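Local coordinates for putative glycoside hydrolase (Bacteroides thetaiotaomicron VPI-5482, PDB 3HBZ), which is of unproven function but binds calcium and probably acts in carbohydrate metabolism, possibly as a glycoside hydrolase, at residues K110-V115 and K140-Y145; W126-A131 and Y145-F150; L161-T166 and I177-L182; D237-Y242 and D273-T278. All blocks are in the same frame, centred on the assembly; numbering follows the deposited sequence.

Interaction 1 of 4, residues K110-V115 and K140-Y145; sequences KYYIFV and KTADDY
Tyr111 and Ala142 bring the two backbones together, their CA atoms 4.1 Å apart, where an irregular loop, 110-115, runs past the 3-10 turn 142-144. No direct hydrogen bond joins the segments. Waters bridge them: water 2 accepts from Tyr112 N and donates to Ala142 O, while water 1 donates to Lys110 O and, weakly, to Lys140 O. The turn is held from within, since Asp144 OD2 accepts from both Thr141 N and Lys140 N; the bond from Lys140 N to Asp144 OD2, 2.7 Å long, uses the anti lone pair. These are two surface loops of the putative carbohydrate metabolism domain, leading into strands 115-118 and 147-150. Tyr111 CB sits over the centre of the Tyr145 ring, a CH-pi contact 3.6 Å from the centroid, and with CG set between the backbone N and carbonyl carbon (chi1 56°) the Tyr111 ring meets that of Tyr145 with planes 55° apart. With an alanine in place of Tyr145, Tyr111 CB would probably lose its aromatic face and a gap open beside the Tyr111 ring. Tyr112 CE2 packs on Ala142 CB at 3.7 Å, and Asp143 OD1 reaches the edge of the same ring; water 3 links Asp143 OD1 to Tyr112 OH.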
loop_
_atom_site.group_PDB
_atom_site.type_symbol
_atom_site.label_atom_id
_atom_site.label_comp_id
_atom_site.label_asym_id
_atom_site.label_seq_id
_atom_site.Cartn_x
_atom_site.Cartn_y
_atom_site.Cartn_z
ATOM N N LYS A 110 -15.861 0.361 -1.861
ATOM C CA LYS A 110 -16.173 1.172 -3.023
ATOM C C LYS A 110 -15.042 1.173 -4.046
ATOM O O LYS A 110 -15.235 1.616 -5.169
ATOM C CB LYS A 110 -16.495 2.615 -2.615
ATOM C CG LYS A 110 -15.286 3.442 -2.271
ATOM C CD LYS A 110 -15.662 4.822 -1.783
ATOM C CE LYS A 110 -14.437 5.545 -1.325
ATOM N NZ LYS A 110 -14.784 6.821 -0.706
ATOM N N TYR A 111 -13.868 0.697 -3.654
ATOM C CA TYR A 111 -12.795 0.476 -4.613
ATOM C C TYR A 111 -12.049 -0.801 -4.228
ATOM O O TYR A 111 -12.246 -1.353 -3.157
ATOM C CB TYR A 111 -11.844 1.679 -4.691
ATOM C CG TYR A 111 -11.234 2.087 -3.356
ATOM C CD1 TYR A 111 -10.291 1.275 -2.715
ATOM C CD2 TYR A 111 -11.577 3.313 -2.743
ATOM C CE1 TYR A 111 -9.729 1.651 -1.505
ATOM C CE2 TYR A 111 -11.035 3.697 -1.497
ATOM C CZ TYR A 111 -10.105 2.885 -0.891
ATOM O OH TYR A 111 -9.584 3.265 0.319
ATOM N N TYR A 112 -11.177 -1.251 -5.110
ATOM C CA TYR A 112 -10.515 -2.494 -4.916
ATOM C C TYR A 112 -9.354 -2.363 -3.979
ATOM O O TYR A 112 -8.517 -1.444 -4.120
ATOM C CB TYR A 112 -9.995 -2.998 -6.248
ATOM C CG TYR A 112 -11.073 -3.607 -7.121
ATOM C CD1 TYR A 112 -11.526 -4.877 -6.873
ATOM C CD2 TYR A 112 -11.594 -2.939 -8.203
ATOM C CE1 TYR A 112 -12.450 -5.479 -7.678
ATOM C CE2 TYR A 112 -12.562 -3.549 -9.036
ATOM C CZ TYR A 112 -12.980 -4.811 -8.751
ATOM O OH TYR A 112 -13.918 -5.469 -9.513
ATOM N N ILE A 113 -9.292 -3.328 -3.058
ATOM C CA ILE A 113 -8.138 -3.563 -2.161
ATOM C C ILE A 113 -7.773 -5.047 -2.352
ATOM O O ILE A 113 -8.583 -5.951 -2.071
ATOM C CB ILE A 113 -8.502 -3.271 -0.687
ATOM C CG1 ILE A 113 -8.950 -1.797 -0.454
ATOM C CG2 ILE A 113 -7.353 -3.649 0.317
ATOM C CD1 ILE A 113 -9.773 -1.586 0.890
ATOM N N PHE A 114 -6.594 -5.257 -2.928
ATOM C CA PHE A 114 -5.995 -6.575 -3.140
ATOM C C PHE A 114 -5.399 -7.106 -1.869
ATOM O O PHE A 114 -4.644 -6.395 -1.167
ATOM C CB PHE A 114 -4.893 -6.449 -4.206
ATOM C CG PHE A 114 -5.412 -6.250 -5.578
ATOM C CD1 PHE A 114 -5.734 -7.354 -6.369
ATOM C CD2 PHE A 114 -5.600 -4.972 -6.097
ATOM C CE1 PHE A 114 -6.225 -7.163 -7.663
ATOM C CE2 PHE A 114 -6.072 -4.804 -7.395
ATOM C CZ PHE A 114 -6.397 -5.900 -8.162
ATOM N N VAL A 115 -5.713 -8.351 -1.558
ATOM C CA VAL A 115 -5.187 -9.008 -0.374
ATOM C C VAL A 115 -4.498 -10.324 -0.723
ATOM O O VAL A 115 -4.726 -10.906 -1.788
ATOM C CB VAL A 115 -6.337 -9.234 0.654
ATOM C CG1 VAL A 115 -6.984 -7.844 0.993
ATOM C CG2 VAL A 115 -7.431 -10.187 0.104
ATOM N N LYS A 140 -16.989 7.052 -9.988
ATOM C CA LYS A 140 -18.343 6.639 -9.624
ATOM C C LYS A 140 -18.416 5.230 -9.073
ATOM O O LYS A 140 -19.229 4.991 -8.199
ATOM C CB LYS A 140 -19.255 6.821 -10.819
ATOM C CG LYS A 140 -19.383 8.359 -11.185
ATOM C CD LYS A 140 -20.220 8.574 -12.419
ATOM C CE LYS A 140 -20.722 10.014 -12.562
ATOM N NZ LYS A 140 -21.954 10.022 -13.425
ATOM N N THR A 141 -17.563 4.325 -9.578
ATOM C CA THR A 141 -17.525 2.951 -9.177
ATOM C C THR A 141 -16.051 2.488 -9.141
ATOM O O THR A 141 -15.125 3.221 -9.538
ATOM C CB THR A 141 -18.255 1.996 -10.179
ATOM O OG1 THR A 141 -17.512 1.982 -11.388
ATOM C CG2 THR A 141 -19.694 2.401 -10.414
ATOM N N ALA A 142 -15.867 1.290 -8.614
ATOM C CA ALA A 142 -14.544 0.720 -8.367
ATOM C C ALA A 142 -13.683 0.743 -9.615
ATOM O O ALA A 142 -12.488 0.957 -9.518
ATOM C CB ALA A 142 -14.680 -0.752 -7.782
ATOM N N ASP A 143 -14.304 0.559 -10.777
ATOM C CA ASP A 143 -13.613 0.566 -12.088
ATOM C C ASP A 143 -13.138 1.920 -12.613
ATOM O O ASP A 143 -12.465 1.972 -13.643
ATOM C CB ASP A 143 -14.543 -0.078 -13.157
ATOM C CG ASP A 143 -14.353 -1.580 -13.215
ATOM O OD1 ASP A 143 -13.627 -2.106 -12.316
ATOM O OD2 ASP A 143 -14.859 -2.221 -14.162
ATOM N N ASP A 144 -13.514 3.001 -11.934
ATOM C CA ASP A 144 -13.115 4.339 -12.352
ATOM C C ASP A 144 -11.819 4.782 -11.641
ATOM O O ASP A 144 -11.260 5.849 -11.940
ATOM C CB ASP A 144 -14.225 5.342 -12.015
ATOM C CG ASP A 144 -15.526 5.102 -12.764
ATOM O OD1 ASP A 144 -15.517 4.513 -13.867
ATOM O OD2 ASP A 144 -16.574 5.543 -12.230
ATOM N N TYR A 145 -11.353 4.000 -10.677
ATOM C CA TYR A 145 -10.151 4.345 -9.950
ATOM C C TYR A 145 -8.870 3.976 -10.750
ATOM O O TYR A 145 -8.918 3.224 -11.738
ATOM C CB TYR A 145 -10.118 3.634 -8.614
ATOM C CG TYR A 145 -11.056 4.210 -7.583
ATOM C CD1 TYR A 145 -12.420 3.977 -7.649
ATOM C CD2 TYR A 145 -10.560 4.990 -6.511
ATOM C CE1 TYR A 145 -13.279 4.515 -6.688
ATOM C CE2 TYR A 145 -11.414 5.543 -5.561
ATOM C CZ TYR A 145 -12.769 5.319 -5.660
ATOM O OH TYR A 145 -13.598 5.834 -4.693
HETATM O O HOH W 1 -17.086 3.401 -6.026
HETATM O O HOH W 2 -10.863 0.278 -7.587
HETATM O O HOH W 3 -13.298 -4.863 -12.511
#

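Interaction 2 of 4, residues W126-A131 and Y145-F150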
loop_
_atom_site.group_PDB
_atom_site.type_symbol
_atom_site.label_atom_id
_atom_site.label_comp_id
_atom_site.label_asym_id
_atom_site.label_seq_id
_atom_site.Cartn_x
_atom_site.Cartn_y
_atom_site.Cartn_z
ATOM N N TRP A 126 -2.443 -5.131 0.105
ATOM C CA TRP A 126 -1.709 -4.195 -0.755
ATOM C C TRP A 126 -2.329 -2.818 -0.580
ATOM O O TRP A 126 -3.509 -2.683 -0.242
ATOM C CB TRP A 126 -1.812 -4.575 -2.223
ATOM C CG TRP A 126 -1.046 -5.808 -2.626
ATOM C CD1 TRP A 126 -1.469 -7.093 -2.553
ATOM C CD2 TRP A 126 0.281 -5.848 -3.187
ATOM N NE1 TRP A 126 -0.464 -7.946 -3.015
ATOM C CE2 TRP A 126 0.601 -7.192 -3.431
ATOM C CE3 TRP A 126 1.210 -4.864 -3.532
ATOM C CZ2 TRP A 126 1.821 -7.580 -3.969
ATOM C CZ3 TRP A 126 2.406 -5.236 -4.099
ATOM C CH2 TRP A 126 2.711 -6.581 -4.313
ATOM N N ALA A 127 -1.522 -1.799 -0.805
ATOM C CA ALA A 127 -1.988 -0.407 -0.745
ATOM C C ALA A 127 -1.954 0.194 -2.150
ATOM O O ALA A 127 -1.201 -0.286 -3.018
ATOM C CB ALA A 127 -1.074 0.401 0.192
ATOM N N SER A 128 -2.742 1.262 -2.349
ATOM C CA SER A 128 -2.680 2.116 -3.550
ATOM C C SER A 128 -3.092 3.506 -3.169
ATOM O O SER A 128 -3.469 3.748 -2.010
ATOM C CB SER A 128 -3.655 1.658 -4.644
ATOM O OG SER A 128 -5.014 1.860 -4.259
ATOM N N GLY A 129 -3.059 4.418 -4.145
ATOM C CA GLY A 129 -3.597 5.746 -3.922
ATOM C C GLY A 129 -5.108 5.910 -4.057
ATOM O O GLY A 129 -5.587 7.047 -4.119
ATOM N N ASN A 130 -5.860 4.804 -4.105
ATOM C CA ASN A 130 -7.322 4.888 -4.247
ATOM C C ASN A 130 -8.051 5.818 -3.259
ATOM O O ASN A 130 -8.897 6.618 -3.665
ATOM C CB ASN A 130 -7.930 3.481 -4.247
ATOM C CG ASN A 130 -7.770 2.750 -5.605
ATOM O OD1 ASN A 130 -7.336 3.328 -6.599
ATOM N ND2 ASN A 130 -8.126 1.464 -5.627
ATOM N N ALA A 131 -7.720 5.728 -1.974
ATOM C CA ALA A 131 -8.303 6.619 -0.967
ATOM C C ALA A 131 -8.086 8.113 -1.335
ATOM O O ALA A 131 -8.944 8.982 -1.086
ATOM C CB ALA A 131 -7.734 6.322 0.406
ATOM N N TYR A 145 -11.353 4.000 -10.677
ATOM C CA TYR A 145 -10.151 4.345 -9.950
ATOM C C TYR A 145 -8.870 3.976 -10.750
ATOM O O TYR A 145 -8.918 3.224 -11.738
ATOM C CB TYR A 145 -10.118 3.634 -8.614
ATOM C CG TYR A 145 -11.056 4.210 -7.583
ATOM C CD1 TYR A 145 -12.420 3.977 -7.649
ATOM C CD2 TYR A 145 -10.560 4.990 -6.511
ATOM C CE1 TYR A 145 -13.279 4.515 -6.688
ATOM C CE2 TYR A 145 -11.414 5.543 -5.561
ATOM C CZ TYR A 145 -12.769 5.319 -5.660
ATOM O OH TYR A 145 -13.598 5.834 -4.693
ATOM N N PRO A 146 -7.723 4.534 -10.339
ATOM C CA PRO A 146 -6.461 4.217 -11.013
ATOM C C PRO A 146 -6.006 2.768 -10.815
ATOM O O PRO A 146 -5.261 2.229 -11.658
ATOM C CB PRO A 146 -5.458 5.192 -10.366
ATOM C CG PRO A 146 -6.328 6.346 -9.892
ATOM C CD PRO A 146 -7.564 5.624 -9.343
ATOM N N THR A 147 -6.486 2.145 -9.748
ATOM C CA THR A 147 -6.047 0.823 -9.361
ATOM C C THR A 147 -7.305 -0.058 -9.232
ATOM O O THR A 147 -8.156 0.210 -8.386
ATOM C CB THR A 147 -5.312 0.878 -8.072
ATOM O OG1 THR A 147 -4.167 1.718 -8.192
ATOM C CG2 THR A 147 -4.842 -0.562 -7.625
ATOM N N PHE A 148 -7.432 -1.068 -10.100
ATOM C CA PHE A 148 -8.579 -1.992 -10.052
ATOM C C PHE A 148 -8.205 -3.378 -10.514
ATOM O O PHE A 148 -7.065 -3.642 -10.889
ATOM C CB PHE A 148 -9.777 -1.452 -10.852
ATOM C CG PHE A 148 -9.492 -1.217 -12.346
ATOM C CD1 PHE A 148 -8.845 -0.054 -12.768
ATOM C CD2 PHE A 148 -9.878 -2.144 -13.306
ATOM C CE1 PHE A 148 -8.587 0.185 -14.102
ATOM C CE2 PHE A 148 -9.617 -1.923 -14.648
ATOM C CZ PHE A 148 -8.979 -0.757 -15.056
ATOM N N GLN A 149 -9.171 -4.298 -10.421
ATOM C CA GLN A 149 -8.958 -5.676 -10.841
ATOM C C GLN A 149 -9.593 -5.938 -12.186
ATOM O O GLN A 149 -10.725 -5.520 -12.413
ATOM C CB GLN A 149 -9.581 -6.622 -9.823
ATOM C CG GLN A 149 -9.194 -8.096 -10.007
ATOM C CD GLN A 149 -9.883 -9.000 -9.016
ATOM O OE1 GLN A 149 -11.056 -8.801 -8.729
ATOM N NE2 GLN A 149 -9.160 -10.006 -8.486
ATOM N N PHE A 150 -8.898 -6.648 -13.062
ATOM C CA PHE A 150 -9.389 -6.870 -14.434
ATOM C C PHE A 150 -9.577 -8.361 -14.640
ATOM O O PHE A 150 -8.714 -9.146 -14.203
ATOM C CB PHE A 150 -8.343 -6.326 -15.413
ATOM C CG PHE A 150 -8.654 -6.568 -16.852
ATOM C CD1 PHE A 150 -9.859 -6.136 -17.404
ATOM C CD2 PHE A 150 -7.731 -7.197 -17.671
ATOM C CE1 PHE A 150 -10.147 -6.333 -18.768
ATOM C CE2 PHE A 150 -7.996 -7.402 -19.049
ATOM C CZ PHE A 150 -9.216 -6.961 -19.599
HETATM O O HOH W 4 -4.545 4.145 -7.070
#
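Asn130, in the first turn of helix 130-134, faces Tyr145, Pro146 and Thr147, where the chain enters strand 147-150. An ST turn shapes the approach to the helix: Ser128 OG accepts from Asn130 N at 3.1 Å, and Gly129 holds the N-cap position. Across the contact the hydrogen bonding centres on the Asn130 amide, which spans the backbone of Thr147; CG anti to the carbonyl carbon (chi1 -78°) carries the amide there. Asn130 ND2 donates to Thr147 O at 3.0 Å, almost straight at 166° and with the acceptor lying in the amide plane, whereas the bond from Thr147 N to OD1 is weak. ND2 also makes a weak bond to Tyr112 O. The two bonds to Thr147, with a water on OD1, probably fix the amide's flip in this buried place. Van der Waals packing fills in around the amide: Asn130 OD1 approaches Tyr145 CB at 3.4 Å and Pro146 CD at 3.6 Å, and Asn130 O lies at the edge of the Tyr145 ring. Ser128 CB rests against Thr147 OG1, which is hydrogen-bonded to Asn181 O on strand 177-183. Water 4 donates to Thr147 OG1 at 2.7 Å and to Asn130 OD1 at 2.9 Å.

Interaction 3 of 4, residues L161-T166 and I177-L182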
loop_
_atom_site.group_PDB
_atom_site.type_symbol
_atom_site.label_atom_id
_atom_site.label_comp_id
_atom_site.label_asym_id
_atom_site.label_seq_id
_atom_site.Cartn_x
_atom_site.Cartn_y
_atom_site.Cartn_z
ATOM N N LEU A 161 -3.664 -1.112 -13.718
ATOM C CA LEU A 161 -3.268 0.201 -13.275
ATOM C C LEU A 161 -3.418 1.153 -14.467
ATOM O O LEU A 161 -2.850 0.918 -15.539
ATOM C CB LEU A 161 -1.807 0.161 -12.813
ATOM C CG LEU A 161 -1.557 -0.844 -11.675
ATOM C CD1 LEU A 161 -0.067 -0.798 -11.260
ATOM C CD2 LEU A 161 -2.428 -0.618 -10.440
ATOM N N VAL A 162 -4.245 2.174 -14.291
ATOM C CA VAL A 162 -4.564 3.107 -15.366
ATOM C C VAL A 162 -4.424 4.546 -14.844
ATOM O O VAL A 162 -5.048 4.896 -13.907
ATOM C CB VAL A 162 -5.971 2.895 -15.933
ATOM C CG1 VAL A 162 -6.319 3.961 -17.016
ATOM C CG2 VAL A 162 -6.132 1.498 -16.547
ATOM N N THR A 163 -3.602 5.352 -15.497
ATOM C CA THR A 163 -3.409 6.769 -15.169
ATOM C C THR A 163 -4.663 7.540 -15.543
ATOM O O THR A 163 -5.134 7.473 -16.670
ATOM C CB THR A 163 -2.183 7.331 -15.900
ATOM O OG1 THR A 163 -1.022 6.588 -15.470
ATOM C CG2 THR A 163 -1.950 8.862 -15.607
ATOM N N ARG A 164 -5.226 8.224 -14.557
ATOM C CA ARG A 164 -6.523 8.868 -14.687
ATOM C C ARG A 164 -6.389 10.374 -14.581
ATOM O O ARG A 164 -5.500 10.881 -13.864
ATOM C CB ARG A 164 -7.403 8.452 -13.529
ATOM C CG ARG A 164 -7.668 6.978 -13.488
ATOM C CD ARG A 164 -8.422 6.482 -14.697
ATOM N NE ARG A 164 -8.898 5.176 -14.325
ATOM C CZ ARG A 164 -10.026 4.595 -14.717
ATOM N NH1 ARG A 164 -10.871 5.154 -15.588
ATOM N NH2 ARG A 164 -10.289 3.405 -14.209
ATOM N N SER A 165 -7.303 11.091 -15.221
ATOM C CA SER A 165 -7.501 12.504 -14.893
ATOM C C SER A 165 -8.096 12.641 -13.489
ATOM O O SER A 165 -8.974 11.849 -13.083
ATOM C CB SER A 165 -8.484 13.160 -15.873
ATOM O OG SER A 165 -8.747 14.470 -15.419
ATOM N N THR A 166 -7.646 13.656 -12.750
ATOM C CA THR A 166 -8.218 13.984 -11.438
ATOM C C THR A 166 -9.270 15.090 -11.537
ATOM O O THR A 166 -9.749 15.597 -10.509
ATOM C CB THR A 166 -7.143 14.488 -10.509
ATOM O OG1 THR A 166 -6.516 15.610 -11.143
ATOM C CG2 THR A 166 -6.133 13.422 -10.234
ATOM N N ILE A 177 -3.238 14.645 -12.677
ATOM C CA ILE A 177 -3.400 13.242 -13.056
ATOM C C ILE A 177 -3.069 12.367 -11.860
ATOM O O ILE A 177 -2.472 12.844 -10.886
ATOM C CB ILE A 177 -2.499 12.838 -14.249
ATOM C CG1 ILE A 177 -1.031 12.946 -13.862
ATOM C CG2 ILE A 177 -2.838 13.673 -15.577
ATOM C CD1 ILE A 177 -0.040 12.342 -14.923
ATOM N N ALA A 178 -3.508 11.108 -11.916
ATOM C CA ALA A 178 -3.258 10.128 -10.883
ATOM C C ALA A 178 -2.793 8.823 -11.523
ATOM O O ALA A 178 -3.563 8.152 -12.227
ATOM C CB ALA A 178 -4.596 9.865 -10.063
ATOM N N ALA A 179 -1.551 8.445 -11.286
ATOM C CA ALA A 179 -1.052 7.196 -11.785
ATOM C C ALA A 179 -1.719 6.059 -11.072
ATOM O O ALA A 179 -2.004 6.164 -9.902
ATOM C CB ALA A 179 0.512 7.067 -11.588
ATOM N N GLY A 180 -1.944 4.953 -11.761
ATOM C CA GLY A 180 -2.367 3.742 -11.064
ATOM C C GLY A 180 -1.137 3.147 -10.403
ATOM O O GLY A 180 -0.099 2.913 -11.063
ATOM N N ASN A 181 -1.246 2.862 -9.128
ATOM C CA ASN A 181 -0.196 2.171 -8.408
ATOM C C ASN A 181 -0.682 1.057 -7.470
ATOM O O ASN A 181 -1.874 0.915 -7.145
ATOM C CB ASN A 181 0.679 3.181 -7.639
ATOM C CG ASN A 181 -0.113 3.977 -6.638
ATOM O OD1 ASN A 181 -1.339 3.835 -6.517
ATOM N ND2 ASN A 181 0.578 4.805 -5.906
ATOM N N LEU A 182 0.276 0.247 -7.047
ATOM C CA LEU A 182 0.024 -0.749 -6.040
ATOM C C LEU A 182 1.350 -0.979 -5.380
ATOM O O LEU A 182 2.380 -1.098 -6.077
ATOM C CB LEU A 182 -0.491 -2.068 -6.623
ATOM C CG LEU A 182 -1.116 -3.044 -5.628
ATOM C CD1 LEU A 182 -2.575 -2.558 -5.355
ATOM C CD2 LEU A 182 -1.069 -4.544 -6.152
#
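Leu161 leans over the backbone of Gly180 and Asn181, with CB and CD1 each 3.7 Å from Gly180 O and CD2 as near to Asn181 O. Its CG stands anti to the carbonyl carbon (chi1 -58°), which turns both methyls onto this peptide stretch; beyond it the side chain also meets Thr147 and Phe312. Were Leu161 an alanine, a gap would probably open over the Gly180-Asn181 backbone, and Thr147 and Phe312 would lose a packing partner. At Val162 the chains run close without pairing, and Gly180 fits there because a side chain would run into the backbone of Leu161 and Val162. Thr163 follows in the break: its CA makes a CH...O contact with Ala178 O, CG2 touches Ile177 CD1 at 4.0 Å, and OG1 is hydrogen-bonded outside the pair, to Ser314 OG and Ser315 OG. Strands 158-165 and 177-183 are antiparallel neighbours linked through helix 167-172, and each is interrupted in this region. Regular pairing begins at Arg164, a hydrogen-bonded pair with Ala178: Arg164 N donates to Ala178 O at 2.9 Å and Ala178 N to Arg164 O at 2.8 Å. The Arg164 guanidinium leads away to the carbonyl oxygens of Asp143 and Tyr145. Ser165 forms a non-hydrogen-bonded pair with Ile177. Last, Thr166 CG2 lies 3.6 Å from Ile177 C, while Thr166 OG1 bonds to Met175 O.

Interaction 4 of 4, residues D237-Y242 and D273-T278; sequences DICDIY and DDAKET
Ala275 CB points at the 237-242 segment and touches Cys239 SG at 3.8 Å and Ile238 CG1 at 3.9 Å. On this tight side Cys239 is buried; its SG lies between the backbone N and carbonyl carbon (chi1 58°), a setting that directs the sulfur to the Ala275 methyl, and the same side chain packs on Tyr219 and Leu329. In Ile238, CG1 anti to the backbone N (chi1 -161°) comes beside the Ala275 methyl, and the bend at chi2 (54°) brings CD1 near the Ala275 peptide, with Ile238 CD1 3.8 Å from Ala275 O. The looser side begins at Lys276, whose backbone N is 4.0 Å from Ile238 CD1 but whose CB points away and whose side chain is exposed. Glu277 is more distant still, and its carboxylate is engaged by a salt bridge to Arg236. The contact thus lays the loop between strands 266-271 and 281-290 against the approach to strand 240-247, at the surface and away from the metal sites. The side chains that meet are apolar and no hydrogen bond crosses, so the two segments join by apolar packing, while polar ties such as Lys276 N to Tyr217 OH position the loop from outside.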
loop_
_atom_site.group_PDB
_atom_site.type_symbol
_atom_site.label_atom_id
_atom_site.label_comp_id
_atom_site.label_asym_id
_atom_site.label_seq_id
_atom_site.Cartn_x
_atom_site.Cartn_y
_atom_site.Cartn_z
ATOM N N ASP A 237 4.802 7.795 -22.549
ATOM C CA ASP A 237 4.772 7.362 -21.162
ATOM C C ASP A 237 5.392 5.958 -21.052
ATOM O O ASP A 237 5.520 5.244 -22.063
ATOM C CB ASP A 237 3.319 7.366 -20.655
ATOM C CG ASP A 237 3.184 7.541 -19.143
ATOM O OD1 ASP A 237 4.207 7.654 -18.401
ATOM O OD2 ASP A 237 2.002 7.549 -18.683
ATOM N N ILE A 238 5.824 5.594 -19.844
ATOM C CA ILE A 238 6.288 4.236 -19.568
ATOM C C ILE A 238 5.942 3.922 -18.128
ATOM O O ILE A 238 5.801 4.832 -17.308
ATOM C CB ILE A 238 7.832 4.054 -19.860
ATOM C CG1 ILE A 238 8.234 2.576 -20.033
ATOM C CG2 ILE A 238 8.709 4.775 -18.757
ATOM C CD1 ILE A 238 7.420 1.758 -21.116
ATOM N N CYS A 239 5.743 2.635 -17.843
ATOM C CA CYS A 239 5.527 2.143 -16.501
ATOM C C CYS A 239 6.816 2.052 -15.695
ATOM O O CYS A 239 7.933 2.191 -16.258
ATOM C CB CYS A 239 4.893 0.763 -16.579
ATOM S SG CYS A 239 5.885 -0.420 -17.514
ATOM N N ASP A 240 6.673 1.819 -14.390
ATOM C CA ASP A 240 7.804 1.463 -13.513
ATOM C C ASP A 240 7.387 0.279 -12.661
ATOM O O ASP A 240 6.206 0.133 -12.267
ATOM C CB ASP A 240 8.225 2.647 -12.639
ATOM C CG ASP A 240 9.677 2.582 -12.179
ATOM O OD1 ASP A 240 10.443 1.640 -12.498
ATOM O OD2 ASP A 240 10.046 3.510 -11.465
ATOM N N ILE A 241 8.356 -0.601 -12.438
ATOM C CA ILE A 241 8.202 -1.761 -11.592
ATOM C C ILE A 241 9.507 -1.893 -10.817
ATOM O O ILE A 241 10.575 -1.967 -11.422
ATOM C CB ILE A 241 7.996 -3.062 -12.439
ATOM C CG1 ILE A 241 6.804 -2.901 -13.388
ATOM C CG2 ILE A 241 7.876 -4.292 -11.483
ATOM C CD1 ILE A 241 6.561 -4.040 -14.426
ATOM N N TYR A 242 9.431 -1.870 -9.495
ATOM C CA TYR A 242 10.616 -1.887 -8.702
ATOM C C TYR A 242 10.358 -2.476 -7.327
ATOM O O TYR A 242 9.197 -2.708 -6.950
ATOM C CB TYR A 242 11.227 -0.503 -8.657
ATOM C CG TYR A 242 10.429 0.596 -7.982
ATOM C CD1 TYR A 242 10.615 0.884 -6.630
ATOM C CD2 TYR A 242 9.557 1.374 -8.695
ATOM C CE1 TYR A 242 9.938 1.947 -6.000
ATOM C CE2 TYR A 242 8.818 2.429 -8.067
ATOM C CZ TYR A 242 9.039 2.718 -6.725
ATOM O OH TYR A 242 8.372 3.763 -6.102
ATOM N N ASP A 273 14.496 -2.244 -16.332
ATOM C CA ASP A 273 15.262 -1.368 -17.221
ATOM C C ASP A 273 14.944 -1.552 -18.708
ATOM O O ASP A 273 15.529 -0.860 -19.525
ATOM C CB ASP A 273 16.785 -1.549 -17.009
ATOM C CG ASP A 273 17.289 -2.943 -17.423
ATOM O OD1 ASP A 273 16.474 -3.846 -17.781
ATOM O OD2 ASP A 273 18.515 -3.152 -17.400
ATOM N N ASP A 274 14.052 -2.470 -19.073
ATOM C CA ASP A 274 13.715 -2.689 -20.495
ATOM C C ASP A 274 12.200 -2.748 -20.704
ATOM O O ASP A 274 11.734 -3.445 -21.585
ATOM C CB ASP A 274 14.396 -3.965 -21.015
ATOM C CG ASP A 274 13.926 -5.224 -20.288
ATOM O OD1 ASP A 274 13.071 -5.127 -19.383
ATOM O OD2 ASP A 274 14.364 -6.329 -20.667
ATOM N N ALA A 275 11.443 -1.990 -19.914
ATOM C CA ALA A 275 10.002 -1.891 -20.093
ATOM C C ALA A 275 9.644 -1.367 -21.478
ATOM O O ALA A 275 10.356 -0.513 -22.042
ATOM C CB ALA A 275 9.332 -1.032 -18.997
ATOM N N LYS A 276 8.565 -1.911 -22.044
ATOM C CA LYS A 276 8.090 -1.470 -23.359
ATOM C C LYS A 276 6.569 -1.543 -23.450
ATOM O O LYS A 276 5.889 -2.214 -22.631
ATOM C CB LYS A 276 8.717 -2.322 -24.484
ATOM C CG LYS A 276 8.301 -3.788 -24.397
ATOM C CD LYS A 276 8.827 -4.637 -25.533
ATOM C CE LYS A 276 8.542 -6.105 -25.253
ATOM N NZ LYS A 276 8.979 -6.936 -26.411
ATOM N N GLU A 277 6.033 -0.890 -24.465
ATOM C CA GLU A 277 4.633 -1.099 -24.810
ATOM C C GLU A 277 4.488 -2.463 -25.459
ATOM O O GLU A 277 5.211 -2.786 -26.349
ATOM C CB GLU A 277 4.137 -0.003 -25.735
ATOM C CG GLU A 277 4.135 1.375 -25.052
ATOM C CD GLU A 277 3.492 2.418 -25.941
ATOM O OE1 GLU A 277 2.264 2.414 -26.036
ATOM O OE2 GLU A 277 4.206 3.230 -26.539
ATOM N N THR A 278 3.577 -3.277 -24.964
ATOM C CA THR A 278 3.359 -4.593 -25.510
ATOM C C THR A 278 1.959 -5.074 -25.146
ATOM O O THR A 278 1.493 -4.818 -24.042
ATOM C CB THR A 278 4.407 -5.608 -24.992
ATOM O OG1 THR A 278 4.040 -6.902 -25.457
ATOM C CG2 THR A 278 4.509 -5.620 -23.449
#

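How the interactions relate
Interactions 1 and 2 share Tyr145 and lie with centres about 6 Å apart; Phe114 O and Trp126 N, 2.8 Å apart, add a probable hydrogen bond. Interaction 3 continues from interaction 2 through neighbouring strands 147-150 and 158-165: Pro146 O lies 2.8 Å from Val162 N. It also reaches interaction 1, where Arg164 NH2 is 2.7 Å from Asp143 O. Interaction 4 stands apart, its nearest atoms about 5 Å from interaction 3 and about 14 Å from interaction 1. Near the calcium site of Asn101, Glu103, Thr155, Lys157 and Asp332, the side chain of Tyr112 (interaction 1) is about 7 Å from that of Lys157 and the side chain of Leu182 (interaction 3) about 10 Å from that of Asp332.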